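Local coordinates for conserved hypothetical protein (PDB 2G40), which may function in L-lactate utilization as a homodimeric member of the LutC/YkgG family, at residues Asp145-Gln150 with Ala183-Glu188. Sequence-based numbering, arbitrary orientation.
Sequences DHRADQ and AASVRE
D145, R147 and E188 form a salt-bridge network, with S185 set into it, that ties the loop following strand 141-144 to segment 183-188, on helix 175-187, within the LUD domain. Among the charged pairs, R147 NE meets D145 OD2 at 2.7 Å, coming from above the carboxylate plane. R147 NH2 continues the network to E188 OE1 in a salt bridge of 2.9 Å. The hydrogen bond within it is weak, bent to 124°. The R147 guanidinium and E188 carboxylate planes stand 79° apart. E188 OE1 is also paired with R190, which brings a second positive charge close to R147.

The uncharged member is the buried S185, whose hydroxyl bonds to both D145 and R147. S185 OG donates to the anti side of D145 OD2 at 2.7 Å and accepts from R147 NH2 at 3.0 Å. The latter bond is much straighter, at 160°, and lies near the guanidinium plane. With R147 extended from CG to NE, the guanidinium reaches past D145 to the helix.

Q150 NE2 donates to the other carboxylate oxygen, D145 OD1, while OE1 accepts from the backbone N of D145 and H146. At the edge of the guanidinium, one water accepts from R147 NH1 and donates to E188 OE2 at 2.8 Å.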
loop_
_atom_site.group_PDB
_atom_site.type_symbol
_atom_site.label_atom_id
_atom_site.label_comp_id
_atom_site.label_asym_id
_atom_site.label_seq_id
_atom_site.Cartn_x
_atom_site.Cartn_y
_atom_site.Cartn_z
ATOM N N ASP A 145 -5.621 -0.679 -6.405
ATOM C CA ASP A 145 -5.003 0.434 -7.118
ATOM C C ASP A 145 -5.733 1.761 -6.890
ATOM O O ASP A 145 -5.417 2.745 -7.536
ATOM C CB ASP A 145 -4.812 0.133 -8.618
ATOM C CG ASP A 145 -6.123 0.036 -9.393
ATOM O OD1 ASP A 145 -7.208 0.140 -8.792
ATOM O OD2 ASP A 145 -6.051 -0.186 -10.610
ATOM N N HIS A 146 -6.693 1.767 -5.969
ATOM C CA HIS A 146 -7.249 2.994 -5.395
ATOM C C HIS A 146 -7.993 3.839 -6.397
ATOM O O HIS A 146 -8.019 5.050 -6.307
ATOM C CB HIS A 146 -6.123 3.708 -4.641
ATOM C CG HIS A 146 -5.562 2.848 -3.557
ATOM N ND1 HIS A 146 -6.294 2.526 -2.433
ATOM C CD2 HIS A 146 -4.406 2.150 -3.468
ATOM C CE1 HIS A 146 -5.590 1.702 -1.679
ATOM N NE2 HIS A 146 -4.435 1.477 -2.275
ATOM N N ARG A 147 -8.581 3.142 -7.365
ATOM C CA ARG A 147 -9.534 3.718 -8.274
ATOM C C ARG A 147 -10.827 4.000 -7.508
ATOM O O ARG A 147 -10.899 3.832 -6.272
ATOM C CB ARG A 147 -9.706 2.793 -9.464
ATOM C CG ARG A 147 -8.501 2.833 -10.397
ATOM C CD ARG A 147 -8.594 1.738 -11.416
ATOM N NE ARG A 147 -7.387 1.584 -12.215
ATOM C CZ ARG A 147 -7.076 2.305 -13.290
ATOM N NH1 ARG A 147 -7.871 3.278 -13.715
ATOM N NH2 ARG A 147 -5.936 2.071 -13.935
ATOM N N ALA A 148 -11.840 4.458 -8.216
ATOM C CA ALA A 148 -13.007 5.059 -7.561
ATOM C C ALA A 148 -13.763 4.074 -6.670
ATOM O O ALA A 148 -14.363 4.496 -5.687
ATOM C CB ALA A 148 -13.948 5.645 -8.611
ATOM N N ASP A 149 -13.739 2.781 -7.012
ATOM C CA ASP A 149 -14.426 1.748 -6.219
ATOM C C ASP A 149 -13.598 1.247 -5.027
ATOM O O ASP A 149 -14.012 0.345 -4.329
ATOM C CB ASP A 149 -14.869 0.561 -7.086
ATOM C CG ASP A 149 -13.686 -0.227 -7.687
ATOM O OD1 ASP A 149 -12.549 0.280 -7.709
ATOM O OD2 ASP A 149 -13.918 -1.358 -8.178
ATOM N N GLN A 150 -12.434 1.853 -4.806
ATOM C CA GLN A 150 -11.529 1.467 -3.757
ATOM C C GLN A 150 -11.166 2.616 -2.838
ATOM O O GLN A 150 -10.932 2.426 -1.638
ATOM C CB GLN A 150 -10.264 0.927 -4.398
ATOM C CG GLN A 150 -10.482 -0.374 -5.089
ATOM C CD GLN A 150 -9.405 -0.607 -6.078
ATOM O OE1 GLN A 150 -8.270 -0.835 -5.698
ATOM N NE2 GLN A 150 -9.731 -0.492 -7.347
ATOM N N ALA A 183 -0.213 -3.486 -14.268
ATOM C CA ALA A 183 0.875 -2.781 -14.935
ATOM C C ALA A 183 0.447 -1.394 -15.417
ATOM O O ALA A 183 1.183 -0.419 -15.271
ATOM C CB ALA A 183 1.399 -3.608 -16.107
ATOM N N ALA A 184 -0.739 -1.296 -16.008
ATOM C CA ALA A 184 -1.192 -0.011 -16.537
ATOM C C ALA A 184 -1.404 1.029 -15.446
ATOM O O ALA A 184 -1.109 2.199 -15.637
ATOM C CB ALA A 184 -2.462 -0.169 -17.339
ATOM N N SER A 185 -1.938 0.595 -14.311
ATOM C CA SER A 185 -2.097 1.458 -13.135
ATOM C C SER A 185 -0.744 1.976 -12.676
ATOM O O SER A 185 -0.604 3.150 -12.351
ATOM C CB SER A 185 -2.773 0.683 -12.011
ATOM O OG SER A 185 -4.079 0.321 -12.386
ATOM N N VAL A 186 0.256 1.099 -12.691
ATOM C CA VAL A 186 1.599 1.465 -12.266
ATOM C C VAL A 186 2.156 2.495 -13.229
ATOM O O VAL A 186 2.698 3.512 -12.807
ATOM C CB VAL A 186 2.557 0.245 -12.157
ATOM C CG1 VAL A 186 3.955 0.695 -11.782
ATOM C CG2 VAL A 186 2.045 -0.714 -11.111
ATOM N N ARG A 187 1.985 2.237 -14.525
ATOM C CA ARG A 187 2.427 3.175 -15.542
ATOM C C ARG A 187 1.727 4.542 -15.421
ATOM O O ARG A 187 2.316 5.571 -15.749
ATOM C CB ARG A 187 2.245 2.581 -16.942
ATOM C CG ARG A 187 3.185 1.412 -17.251
ATOM C CD ARG A 187 3.262 1.166 -18.732
ATOM N NE ARG A 187 1.956 0.779 -19.252
ATOM C CZ ARG A 187 1.495 -0.465 -19.313
ATOM N NH1 ARG A 187 2.237 -1.491 -18.904
ATOM N NH2 ARG A 187 0.277 -0.682 -19.805
ATOM N N GLU A 188 0.488 4.531 -14.927
ATOM C CA GLU A 188 -0.304 5.736 -14.646
ATOM C C GLU A 188 0.082 6.470 -13.368
ATOM O O GLU A 188 -0.396 7.588 -13.108
ATOM C CB GLU A 188 -1.789 5.372 -14.545
ATOM C CG GLU A 188 -2.497 5.310 -15.875
ATOM C CD GLU A 188 -3.799 4.539 -15.810
ATOM O OE1 GLU A 188 -4.403 4.452 -14.714
ATOM O OE2 GLU A 188 -4.216 4.037 -16.865
HETATM O O HOH W 1 -6.977 4.415 -16.341
#